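Local coordinates for putative succinylglutamate desuccinylase / aspartoacylase (Shewanella amazonensis, PDB 3FMC), which is probably a zinc-dependent hydrolase of the succinylglutamate desuccinylase/aspartoacylase family, thought to act on ester bonds, at residues Cys178-Cys183 with Val342-Phe347; Tyr198-Pro203 with Lys360-Val365; Val168-Thr173 with Gly208-Ala213; Gln39-Val42 with Glu46-Gly49. All coordinates share one frame; numbering follows the deposited sequence.

Contact 1 (Cys178-Cys183 with Val342-Phe347)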
loop_
_atom_site.group_PDB
_atom_site.type_symbol
_atom_site.label_atom_id
_atom_site.label_comp_id
_atom_site.label_asym_id
_atom_site.label_seq_id
_atom_site.Cartn_x
_atom_site.Cartn_y
_atom_site.Cartn_z
ATOM N N CYS C 178 12.076 -18.023 -14.575
ATOM C CA CYS C 178 12.092 -18.837 -15.780
ATOM C C CYS C 178 10.758 -19.568 -15.825
ATOM O O CYS C 178 9.941 -19.483 -14.904
ATOM C CB CYS C 178 13.288 -19.830 -15.787
ATOM S SG CYS C 178 13.215 -21.125 -14.654
ATOM N N LYS C 179 10.492 -20.239 -16.946
ATOM C CA LYS C 179 9.273 -21.049 -17.083
ATOM C C LYS C 179 9.481 -22.362 -16.306
ATOM O O LYS C 179 10.504 -23.047 -16.427
ATOM C CB LYS C 179 8.989 -21.362 -18.570
ATOM C CG LYS C 179 8.901 -20.147 -19.409
ATOM C CD LYS C 179 8.487 -20.461 -20.841
ATOM C CE LYS C 179 8.482 -19.224 -21.665
ATOM N NZ LYS C 179 8.083 -19.519 -23.055
ATOM N N HIS C 180 8.499 -22.692 -15.500
ATOM C CA HIS C 180 8.495 -23.884 -14.699
ATOM C C HIS C 180 7.083 -24.428 -14.547
ATOM O O HIS C 180 6.093 -23.751 -14.824
ATOM C CB HIS C 180 9.267 -23.747 -13.364
ATOM C CG HIS C 180 8.762 -22.678 -12.437
ATOM N ND1 HIS C 180 8.930 -21.327 -12.690
ATOM C CD2 HIS C 180 8.195 -22.767 -11.220
ATOM C CE1 HIS C 180 8.449 -20.642 -11.669
ATOM N NE2 HIS C 180 7.991 -21.495 -10.769
ATOM N N LEU C 181 7.009 -25.654 -14.102
ATOM C CA LEU C 181 5.750 -26.379 -13.999
ATOM C C LEU C 181 5.615 -27.133 -12.714
ATOM O O LEU C 181 6.592 -27.749 -12.239
ATOM C CB LEU C 181 5.690 -27.395 -15.128
ATOM C CG LEU C 181 4.542 -28.397 -15.299
ATOM C CD1 LEU C 181 3.195 -27.722 -15.695
ATOM C CD2 LEU C 181 4.894 -29.518 -16.355
ATOM N N TYR C 182 4.433 -27.035 -12.126
ATOM C CA TYR C 182 4.043 -27.886 -11.022
ATOM C C TYR C 182 3.180 -29.024 -11.614
ATOM O O TYR C 182 2.162 -28.799 -12.348
ATOM C CB TYR C 182 3.290 -27.169 -9.930
ATOM C CG TYR C 182 4.094 -26.138 -9.164
ATOM C CD1 TYR C 182 4.290 -24.857 -9.653
ATOM C CD2 TYR C 182 4.631 -26.450 -7.927
ATOM C CE1 TYR C 182 5.015 -23.910 -8.934
ATOM C CE2 TYR C 182 5.364 -25.567 -7.245
ATOM C CZ TYR C 182 5.556 -24.288 -7.709
ATOM O OH TYR C 182 6.277 -23.402 -6.935
ATOM N N CYS C 183 3.582 -30.235 -11.263
ATOM C CA CYS C 183 3.004 -31.461 -11.801
ATOM C C CYS C 183 2.891 -32.459 -10.663
ATOM O O CYS C 183 3.883 -32.702 -9.965
ATOM C CB CYS C 183 3.914 -32.012 -12.885
ATOM S SG CYS C 183 3.189 -33.451 -13.754
ATOM N N VAL C 342 19.346 -25.206 -9.371
ATOM C CA VAL C 342 18.905 -24.350 -10.468
ATOM C C VAL C 342 18.014 -23.217 -9.928
ATOM O O VAL C 342 16.906 -23.492 -9.510
ATOM C CB VAL C 342 18.058 -25.122 -11.517
ATOM C CG1 VAL C 342 17.686 -24.185 -12.663
ATOM C CG2 VAL C 342 18.861 -26.289 -12.119
ATOM N N PRO C 343 18.522 -21.988 -9.918
ATOM C CA PRO C 343 17.691 -20.843 -9.517
ATOM C C PRO C 343 16.543 -20.706 -10.508
ATOM O O PRO C 343 16.781 -20.682 -11.731
ATOM C CB PRO C 343 18.670 -19.659 -9.578
ATOM C CG PRO C 343 19.737 -20.088 -10.442
ATOM C CD PRO C 343 19.891 -21.567 -10.264
ATOM N N ILE C 344 15.309 -20.716 -9.990
ATOM C CA ILE C 344 14.096 -20.603 -10.828
ATOM C C ILE C 344 13.614 -19.165 -10.918
ATOM O O ILE C 344 13.188 -18.666 -11.974
ATOM C CB ILE C 344 12.961 -21.536 -10.272
ATOM C CG1 ILE C 344 13.392 -23.013 -10.327
ATOM C CG2 ILE C 344 11.642 -21.314 -10.992
ATOM C CD1 ILE C 344 13.865 -23.486 -11.733
ATOM N N LEU C 345 13.700 -18.471 -9.790
ATOM C CA LEU C 345 13.165 -17.115 -9.729
ATOM C C LEU C 345 13.904 -16.351 -8.638
ATOM O O LEU C 345 14.477 -16.955 -7.715
ATOM C CB LEU C 345 11.639 -17.170 -9.447
ATOM C CG LEU C 345 11.149 -17.872 -8.169
ATOM C CD1 LEU C 345 11.199 -16.889 -6.953
ATOM C CD2 LEU C 345 9.754 -18.474 -8.224
ATOM N N HIS C 346 13.861 -15.035 -8.757
ATOM C CA HIS C 346 14.421 -14.151 -7.761
ATOM C C HIS C 346 13.512 -12.938 -7.540
ATOM O O HIS C 346 12.641 -12.592 -8.354
ATOM C CB HIS C 346 15.894 -13.763 -8.073
ATOM C CG HIS C 346 16.092 -12.805 -9.217
ATOM N ND1 HIS C 346 15.637 -11.494 -9.200
ATOM C CD2 HIS C 346 16.786 -12.943 -10.375
ATOM C CE1 HIS C 346 16.016 -10.889 -10.310
ATOM N NE2 HIS C 346 16.742 -11.731 -11.029
ATOM N N PHE C 347 13.811 -12.250 -6.447
ATOM C CA PHE C 347 13.055 -11.094 -5.992
ATOM C C PHE C 347 13.072 -10.037 -7.059
ATOM O O PHE C 347 14.111 -9.782 -7.703
ATOM C CB PHE C 347 13.662 -10.617 -4.672
ATOM C CG PHE C 347 12.835 -9.594 -3.933
ATOM C CD1 PHE C 347 11.567 -9.897 -3.486
ATOM C CD2 PHE C 347 13.417 -8.382 -3.557
ATOM C CE1 PHE C 347 10.849 -8.972 -2.727
ATOM C CE2 PHE C 347 12.706 -7.460 -2.817
ATOM C CZ PHE C 347 11.423 -7.759 -2.416
#
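His180 carries its ring in the cramped position between its own backbone N and carbonyl carbon (chi1 60°), while Ile344 directs CG2 opposite its backbone N; these two torsions bring the methyl over one face of the imidazole. Ile344 CG2 stands 3.3 Å from the centroid of the His180 ring and only 15° off its normal, a CH-pi contact. The ring atom nearest to Ile344 CG2 is His180 ND1, at 3.2 Å. A beta-branched residue suits this place because its two arms do separate work: CG2 covers the ring, whereas CD1 of Ile344 meets SG of Cys178 at 3.8 Å. The ring cannot turn easily, since His180 ND1 donates a hydrogen bond of 3.1 Å to Cys178 O. That oxygen lies in the ring plane, although the donor stands above the plane of the carbonyl. With an alanine here, the Ile344 methyl would probably lose the flat surface it rests on, and Cys178 O its side-chain donor. Further along, Leu345 CD2 comes obliquely to His180 CE1 at 4.3 Å. The main chains are joined where Cys178 N donates to Ile344 O at 2.9 Å, in a nearly straight bond (166°). Ile344 and Leu345 form a classic beta bulge opposite Lys360, an irregularity in strand 341-346 close to where it meets strand 176-184 in antiparallel fashion. Strand 237-243 pairs with strand 176-184, Glu242 bonding the His180 backbone, Met362 of strand 357-363 packs on both His180 and Ile344, and Tyr290 of strand 290-294 touches His180, Ile344 and Leu345.

Contact 2 (Tyr198-Pro203 with Lys360-Val365)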
loop_
_atom_site.group_PDB
_atom_site.type_symbol
_atom_site.label_atom_id
_atom_site.label_comp_id
_atom_site.label_asym_id
_atom_site.label_seq_id
_atom_site.Cartn_x
_atom_site.Cartn_y
_atom_site.Cartn_z
ATOM N N TYR C 198 11.775 -26.915 -16.506
ATOM C CA TYR C 198 11.878 -27.317 -15.090
ATOM C C TYR C 198 10.543 -27.619 -14.463
ATOM O O TYR C 198 9.620 -26.798 -14.509
ATOM C CB TYR C 198 12.629 -26.215 -14.316
ATOM C CG TYR C 198 14.085 -26.100 -14.763
ATOM C CD1 TYR C 198 15.014 -27.068 -14.375
ATOM C CD2 TYR C 198 14.508 -25.114 -15.623
ATOM C CE1 TYR C 198 16.320 -27.025 -14.814
ATOM C CE2 TYR C 198 15.845 -25.054 -16.038
ATOM C CZ TYR C 198 16.727 -26.030 -15.630
ATOM O OH TYR C 198 18.064 -26.013 -16.013
ATOM N N THR C 199 10.433 -28.794 -13.860
ATOM C CA THR C 199 9.179 -29.237 -13.275
ATOM C C THR C 199 9.345 -29.635 -11.791
ATOM O O THR C 199 10.274 -30.339 -11.425
ATOM C CB THR C 199 8.582 -30.443 -14.058
ATOM O OG1 THR C 199 8.390 -30.108 -15.497
ATOM C CG2 THR C 199 7.291 -30.921 -13.399
ATOM N N LEU C 200 8.415 -29.168 -10.966
ATOM C CA LEU C 200 8.308 -29.542 -9.556
ATOM C C LEU C 200 7.245 -30.622 -9.466
ATOM O O LEU C 200 6.089 -30.404 -9.866
ATOM C CB LEU C 200 7.889 -28.340 -8.691
ATOM C CG LEU C 200 8.963 -27.260 -8.565
ATOM C CD1 LEU C 200 8.480 -25.910 -8.173
ATOM C CD2 LEU C 200 10.050 -27.770 -7.603
ATOM N N LEU C 201 7.643 -31.809 -9.012
ATOM C CA LEU C 201 6.733 -32.936 -8.783
ATOM C C LEU C 201 6.178 -32.830 -7.375
ATOM O O LEU C 201 6.925 -32.827 -6.374
ATOM C CB LEU C 201 7.459 -34.269 -9.029
ATOM C CG LEU C 201 8.012 -34.512 -10.440
ATOM C CD1 LEU C 201 8.902 -35.749 -10.494
ATOM C CD2 LEU C 201 6.875 -34.613 -11.456
ATOM N N ILE C 202 4.845 -32.744 -7.281
ATOM C CA ILE C 202 4.182 -32.422 -6.021
ATOM C C ILE C 202 3.317 -33.566 -5.506
ATOM O O ILE C 202 2.719 -34.320 -6.292
ATOM C CB ILE C 202 3.416 -31.035 -6.116
ATOM C CG1 ILE C 202 2.130 -31.120 -6.953
ATOM C CG2 ILE C 202 4.338 -29.901 -6.658
ATOM C CD1 ILE C 202 1.321 -29.800 -6.868
ATOM N N PRO C 203 3.246 -33.714 -4.177
ATOM C CA PRO C 203 2.552 -34.829 -3.560
ATOM C C PRO C 203 1.063 -34.611 -3.351
ATOM O O PRO C 203 0.532 -33.533 -3.643
ATOM C CB PRO C 203 3.220 -34.927 -2.200
ATOM C CG PRO C 203 3.549 -33.512 -1.856
ATOM C CD PRO C 203 3.880 -32.844 -3.167
ATOM N N LYS C 360 14.244 -18.662 -5.202
ATOM C CA LYS C 360 13.800 -20.047 -5.026
ATOM C C LYS C 360 14.670 -20.892 -5.995
ATOM O O LYS C 360 14.876 -20.521 -7.166
ATOM C CB LYS C 360 12.323 -20.246 -5.226
ATOM C CG LYS C 360 11.488 -19.618 -4.110
ATOM C CD LYS C 360 10.043 -20.011 -4.328
ATOM C CE LYS C 360 9.163 -19.366 -3.396
ATOM N NZ LYS C 360 7.838 -20.010 -3.599
ATOM N N VAL C 361 15.199 -21.985 -5.454
ATOM C CA VAL C 361 16.163 -22.830 -6.130
ATOM C C VAL C 361 15.793 -24.300 -6.094
ATOM O O VAL C 361 15.520 -24.850 -5.034
ATOM C CB VAL C 361 17.560 -22.654 -5.434
ATOM C CG1 VAL C 361 18.642 -23.496 -6.139
ATOM C CG2 VAL C 361 17.934 -21.185 -5.400
HETATM N N MSE C 362 15.729 -24.959 -7.269
HETATM C CA MSE C 362 15.520 -26.405 -7.279
HETATM C C MSE C 362 16.866 -27.060 -7.017
HETATM O O MSE C 362 17.876 -26.673 -7.626
HETATM C CB MSE C 362 15.006 -26.896 -8.648
HETATM C CG MSE C 362 13.673 -26.352 -8.952
HETATM SE SE MSE C 362 12.960 -27.156 -10.606
HETATM C CE MSE C 362 11.319 -26.133 -10.755
ATOM N N THR C 363 16.884 -27.974 -6.069
ATOM C CA THR C 363 18.059 -28.733 -5.737
ATOM C C THR C 363 17.737 -30.224 -6.012
ATOM O O THR C 363 16.555 -30.632 -6.180
ATOM C CB THR C 363 18.462 -28.553 -4.252
ATOM O OG1 THR C 363 17.471 -29.142 -3.400
ATOM C CG2 THR C 363 18.648 -27.063 -3.939
ATOM N N LYS C 364 18.795 -31.040 -6.050
ATOM C CA LYS C 364 18.632 -32.504 -6.286
ATOM C C LYS C 364 17.801 -32.722 -7.578
ATOM O O LYS C 364 16.901 -33.570 -7.660
ATOM C CB LYS C 364 18.042 -33.182 -5.072
ATOM C CG LYS C 364 18.963 -33.005 -3.822
ATOM C CD LYS C 364 18.229 -33.448 -2.579
ATOM C CE LYS C 364 19.136 -33.528 -1.346
ATOM N NZ LYS C 364 20.106 -32.427 -1.380
ATOM N N VAL C 365 18.192 -31.975 -8.588
ATOM C CA VAL C 365 17.529 -31.978 -9.884
ATOM C C VAL C 365 17.957 -33.167 -10.732
ATOM O O VAL C 365 19.123 -33.581 -10.705
ATOM C CB VAL C 365 17.821 -30.654 -10.613
ATOM C CG1 VAL C 365 17.303 -30.693 -12.047
ATOM C CG2 VAL C 365 17.217 -29.454 -9.805
#
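Met362, present as selenomethionine, reaches from strand 360-363 to Tyr198 and Leu200 on strand 198-202, its side chain fully extended beyond CG (chi2 -174°). Such length is needed: the strand axes pass at 9.5 Å, too far apart to pair. The terminal methyl sits against the branch carbon of Leu200, on the side its hydrogen occupies: Met362 CE is 3.4 Å from Leu200 CG, tighter than an ordinary carbon contact, and 3.8 Å from each of Leu200 CD1 and CD2. The two side chains slant across each other. On the Tyr198 side selenium and methyl share the contact, Met362 SE and CE each lying 3.8 Å from Tyr198 CB. The selenium lies 5.3 Å from the centroid of the Tyr198 ring and 63° off the normal, so the Met-aromatic contact is oblique. A long, flexible and polarisable chain can lie against an aliphatic branch and beside an aromatic residue at once. Tyr290 of strand 290-294 packs on both Leu200 and Met362. Crossing at 78°, the strands are joined chiefly by the Met362 side chain, without backbone pairing: a buried apolar join between a strand of the catalytic domain and one from the C-terminal part of the chain.

Contact 3 (Val168-Thr173 with Gly208-Ala213)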
loop_
_atom_site.group_PDB
_atom_site.type_symbol
_atom_site.label_atom_id
_atom_site.label_comp_id
_atom_site.label_asym_id
_atom_site.label_seq_id
_atom_site.Cartn_x
_atom_site.Cartn_y
_atom_site.Cartn_z
ATOM N N VAL C 168 -7.282 -29.590 -15.739
ATOM C CA VAL C 168 -7.257 -28.227 -15.219
ATOM C C VAL C 168 -5.866 -27.657 -15.383
ATOM O O VAL C 168 -4.902 -28.271 -14.905
ATOM C CB VAL C 168 -7.657 -28.200 -13.730
ATOM C CG1 VAL C 168 -7.435 -26.830 -13.120
ATOM C CG2 VAL C 168 -9.143 -28.690 -13.554
ATOM N N LEU C 169 -5.764 -26.532 -16.070
ATOM C CA LEU C 169 -4.476 -25.841 -16.254
ATOM C C LEU C 169 -4.583 -24.432 -15.657
ATOM O O LEU C 169 -5.367 -23.620 -16.123
ATOM C CB LEU C 169 -4.084 -25.734 -17.736
ATOM C CG LEU C 169 -4.056 -27.023 -18.555
ATOM C CD1 LEU C 169 -3.707 -26.665 -20.036
ATOM C CD2 LEU C 169 -3.124 -28.036 -17.919
ATOM N N ASP C 170 -3.799 -24.172 -14.619
ATOM C CA ASP C 170 -3.791 -22.857 -13.913
ATOM C C ASP C 170 -2.537 -22.128 -14.387
ATOM O O ASP C 170 -1.427 -22.582 -14.158
ATOM C CB ASP C 170 -3.792 -23.089 -12.401
ATOM C CG ASP C 170 -4.171 -21.829 -11.593
ATOM O OD1 ASP C 170 -4.553 -20.824 -12.214
ATOM O OD2 ASP C 170 -4.053 -21.861 -10.337
ATOM N N LEU C 171 -2.736 -21.023 -15.072
ATOM C CA LEU C 171 -1.635 -20.263 -15.627
ATOM C C LEU C 171 -1.204 -19.123 -14.696
ATOM O O LEU C 171 -1.976 -18.158 -14.427
ATOM C CB LEU C 171 -1.975 -19.705 -16.997
ATOM C CG LEU C 171 -2.557 -20.700 -18.013
ATOM C CD1 LEU C 171 -2.775 -19.964 -19.320
ATOM C CD2 LEU C 171 -1.658 -21.910 -18.203
ATOM N N HIS C 172 0.059 -19.228 -14.284
ATOM C CA HIS C 172 0.712 -18.279 -13.401
ATOM C C HIS C 172 2.019 -17.765 -14.021
ATOM O O HIS C 172 2.408 -18.142 -15.120
ATOM C CB HIS C 172 1.001 -18.964 -12.051
ATOM C CG HIS C 172 -0.223 -19.228 -11.200
ATOM N ND1 HIS C 172 -0.525 -18.491 -10.063
ATOM C CD2 HIS C 172 -1.209 -20.149 -11.320
ATOM C CE1 HIS C 172 -1.643 -18.951 -9.526
ATOM N NE2 HIS C 172 -2.082 -19.955 -10.269
ATOM N N THR C 173 2.663 -16.876 -13.287
ATOM C CA THR C 173 4.036 -16.458 -13.549
ATOM C C THR C 173 4.738 -16.360 -12.194
ATOM O O THR C 173 4.093 -16.288 -11.146
ATOM C CB THR C 173 4.196 -15.103 -14.273
ATOM O OG1 THR C 173 4.061 -13.997 -13.363
ATOM C CG2 THR C 173 3.233 -14.924 -15.473
ATOM N N GLY C 208 -4.039 -25.144 -0.204
ATOM C CA GLY C 208 -4.830 -23.954 -0.477
ATOM C C GLY C 208 -4.940 -23.499 -1.927
ATOM O O GLY C 208 -5.766 -22.662 -2.215
ATOM N N ALA C 209 -4.139 -24.085 -2.818
ATOM C CA ALA C 209 -4.055 -23.705 -4.226
ATOM C C ALA C 209 -5.035 -24.439 -5.144
ATOM O O ALA C 209 -5.550 -25.478 -4.809
ATOM C CB ALA C 209 -2.589 -23.899 -4.754
HETATM N N MSE C 210 -5.261 -23.877 -6.329
HETATM C CA MSE C 210 -6.227 -24.467 -7.284
HETATM C C MSE C 210 -5.883 -25.890 -7.704
HETATM O O MSE C 210 -6.771 -26.744 -7.742
HETATM C CB MSE C 210 -6.288 -23.621 -8.551
HETATM C CG MSE C 210 -7.050 -24.323 -9.733
HETATM SE SE MSE C 210 -8.856 -24.853 -9.348
HETATM C CE MSE C 210 -9.679 -23.340 -10.244
ATOM N N ASP C 211 -4.639 -26.131 -8.114
ATOM C CA ASP C 211 -4.256 -27.481 -8.588
ATOM C C ASP C 211 -4.542 -28.529 -7.552
ATOM O O ASP C 211 -5.233 -29.501 -7.820
ATOM C CB ASP C 211 -2.827 -27.555 -9.150
ATOM C CG ASP C 211 -1.713 -27.091 -8.191
ATOM O OD1 ASP C 211 -1.948 -26.689 -7.022
ATOM O OD2 ASP C 211 -0.549 -27.091 -8.684
ATOM N N GLU C 212 -4.085 -28.295 -6.337
ATOM C CA GLU C 212 -4.378 -29.206 -5.222
ATOM C C GLU C 212 -5.869 -29.368 -4.979
ATOM O O GLU C 212 -6.380 -30.462 -4.779
ATOM C CB GLU C 212 -3.727 -28.660 -3.968
ATOM C CG GLU C 212 -2.209 -28.530 -4.067
ATOM C CD GLU C 212 -1.654 -27.436 -3.150
ATOM O OE1 GLU C 212 -2.434 -26.720 -2.462
ATOM O OE2 GLU C 212 -0.433 -27.267 -3.173
ATOM N N ALA C 213 -6.591 -28.258 -4.997
ATOM C CA ALA C 213 -8.024 -28.298 -4.757
ATOM C C ALA C 213 -8.690 -29.182 -5.809
ATOM O O ALA C 213 -9.646 -29.878 -5.519
ATOM C CB ALA C 213 -8.593 -26.872 -4.800
HETATM O O HOH W 1 -2.614 -23.824 -9.068
#
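Met210, a selenomethionine in the first turn of helix 210-227, lays its CB against the carboxylate of Asp170, with Met210 CB 3.4 Å from Asp170 OD2. Next along, Met210 CG packs more loosely on Val168 CG1 at 4.2 Å, so one side chain lies against both a carboxylate and a valine on this face of strand 167-174. The Asp170 carboxylate, with CG anti to the backbone N (chi1 -164°), sits where a water can join it to the helix start: the water donates to Asp170 OD2 at 2.7 Å and accepts from Asp211 N at 3.2 Å. The same oxygen receives His172 NE2 at 2.7 Å; that oxygen lies in the imidazole plane, but the histidine comes from well above the carboxylate plane (63°). Gln39 NE2 holds the other oxygen, OD1. Ala209 occupies the N-cap, and its backbone N donates to Glu212 OE1 at 3.2 Å. His172, with His43 and Glu46, frames a vacant point consistent with the zinc site of this family. With NE2 given to Asp170, His172 ND1 faces that vacant point and makes a weak hydrogen bond to Glu46 OE1, which makes Asp170 a plausible second-shell residue orienting a putative metal ligand.

Contact 4 (Gln39-Val42 with Glu46-Gly49)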
loop_
_atom_site.group_PDB
_atom_site.type_symbol
_atom_site.label_atom_id
_atom_site.label_comp_id
_atom_site.label_asym_id
_atom_site.label_seq_id
_atom_site.Cartn_x
_atom_site.Cartn_y
_atom_site.Cartn_z
ATOM N N GLN C 39 -7.386 -21.342 -16.690
ATOM C CA GLN C 39 -7.549 -19.994 -16.116
ATOM C C GLN C 39 -6.207 -19.286 -16.007
ATOM O O GLN C 39 -5.164 -19.914 -15.980
ATOM C CB GLN C 39 -8.262 -20.006 -14.757
ATOM C CG GLN C 39 -7.505 -20.698 -13.636
ATOM C CD GLN C 39 -8.234 -20.718 -12.344
ATOM O OE1 GLN C 39 -9.455 -20.698 -12.308
ATOM N NE2 GLN C 39 -7.481 -20.731 -11.252
ATOM N N ALA C 40 -6.265 -17.958 -15.922
ATOM C CA ALA C 40 -5.083 -17.117 -15.825
ATOM C C ALA C 40 -5.372 -15.926 -14.924
ATOM O O ALA C 40 -6.523 -15.451 -14.863
ATOM C CB ALA C 40 -4.690 -16.552 -17.208
ATOM N N ASN C 41 -4.297 -15.417 -14.339
ATOM C CA ASN C 41 -4.249 -14.062 -13.698
ATOM C C ASN C 41 -5.046 -14.010 -12.386
ATOM O O ASN C 41 -5.665 -12.974 -12.034
ATOM C CB ASN C 41 -4.728 -13.009 -14.745
ATOM C CG ASN C 41 -4.190 -11.572 -14.545
ATOM O OD1 ASN C 41 -4.639 -10.658 -15.265
ATOM N ND2 ASN C 41 -3.227 -11.365 -13.644
ATOM N N VAL C 42 -5.071 -15.146 -11.680
ATOM C CA VAL C 42 -5.638 -15.189 -10.334
ATOM C C VAL C 42 -4.768 -14.274 -9.458
ATOM O O VAL C 42 -5.280 -13.546 -8.576
ATOM C CB VAL C 42 -5.786 -16.649 -9.794
ATOM C CG1 VAL C 42 -6.066 -16.675 -8.260
ATOM C CG2 VAL C 42 -6.978 -17.377 -10.493
ATOM N N GLU C 46 0.362 -11.224 -12.564
ATOM C CA GLU C 46 0.801 -12.353 -13.419
ATOM C C GLU C 46 0.030 -12.369 -14.718
ATOM O O GLU C 46 -0.640 -13.330 -15.038
ATOM C CB GLU C 46 0.702 -13.656 -12.598
ATOM C CG GLU C 46 1.585 -13.600 -11.310
ATOM C CD GLU C 46 1.570 -14.835 -10.491
ATOM O OE1 GLU C 46 0.943 -15.856 -10.928
ATOM O OE2 GLU C 46 2.230 -14.827 -9.390
ATOM N N VAL C 47 0.189 -11.285 -15.469
ATOM C CA VAL C 47 -0.645 -11.003 -16.626
ATOM C C VAL C 47 -0.298 -11.792 -17.886
ATOM O O VAL C 47 -1.111 -11.878 -18.768
ATOM C CB VAL C 47 -0.726 -9.469 -16.909
ATOM C CG1 VAL C 47 -1.439 -8.730 -15.710
ATOM C CG2 VAL C 47 0.646 -8.835 -17.214
ATOM N N GLN C 48 0.894 -12.390 -17.965
ATOM C CA GLN C 48 1.256 -13.105 -19.192
ATOM C C GLN C 48 0.295 -14.247 -19.530
ATOM O O GLN C 48 0.113 -14.603 -20.704
ATOM C CB GLN C 48 2.712 -13.584 -19.084
ATOM C CG GLN C 48 3.197 -14.458 -20.292
ATOM C CD GLN C 48 3.486 -13.689 -21.527
ATOM O OE1 GLN C 48 2.984 -12.582 -21.750
ATOM N NE2 GLN C 48 4.283 -14.292 -22.390
ATOM N N GLY C 49 -0.327 -14.849 -18.517
ATOM C CA GLY C 49 -1.298 -15.903 -18.737
ATOM C C GLY C 49 -2.470 -15.499 -19.627
ATOM O O GLY C 49 -3.035 -16.345 -20.318
HETATM O O HOH W 2 -1.524 -15.719 -15.484
#
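Ala40 CB presses directly on the backbone of Gly49, 3.4 Å from Gly49 C and 3.5 Å from Gly49 O, the tight half of the contact. Both residues are small for good reason: a beta carbon on Gly49 would come within 2.9 Å of Ala40 CB. Strand 36-40 can therefore end close against the first turn of helix 48-60. Asn41 takes left-handed backbone angles, which asparagine tolerates well, and places its amide alongside Val47, CG anti to the backbone N (chi1 -154°), with Asn41 OD1 3.8 Å from Val47 CG1. The turn belongs to a beta-alpha-beta unit completed by strand 69-72; His43 in it and Glu46 just after are spaced as in the family's HxxE zinc motif, though no metal is seen. The looser half is bridged by water, which donates to Glu46 O at 2.6 Å and accepts weakly from Asn41 N at 3.0 Å. Asn41 ND2 stays 3.5 Å from Glu46 O without bonding it; it donates instead to the carbonyls of His43 and Gly44, while OD1 accepts from Asn50. An alanine at Asn41 is likely to leave those two carbonyls and the Asn50 amide without their mate and the turn freer to shift. The Glu46 carboxylate takes no part in the Ala40-Gly49 packing; its OE1 accepts from Thr173 N, and a sulfate, probably from the crystallisation liquor, lies about 5 Å from the side chain.

From the N terminus, contact 4 closes first, a turn of only three residues between strand 36-40 and helix 48-60, complete before the others begin. The remaining three open in the order contact 3, contact 1, contact 2 and close in the same order, so each crosses the other two and none nests. Contact 3 closes an excursion of 34 residues, bringing helix 210-227 back to strand 167-174, the parallel neighbour of strand 36-40; contacts 3 and 4 thus share the region of the possible metal site. Contacts 1 and 2 each span more than 150 residues, tying the adjacent strands 176-184 and 198-202 to the adjacent C-terminal strands 341-346 and 357-363, with centres 8 Å apart.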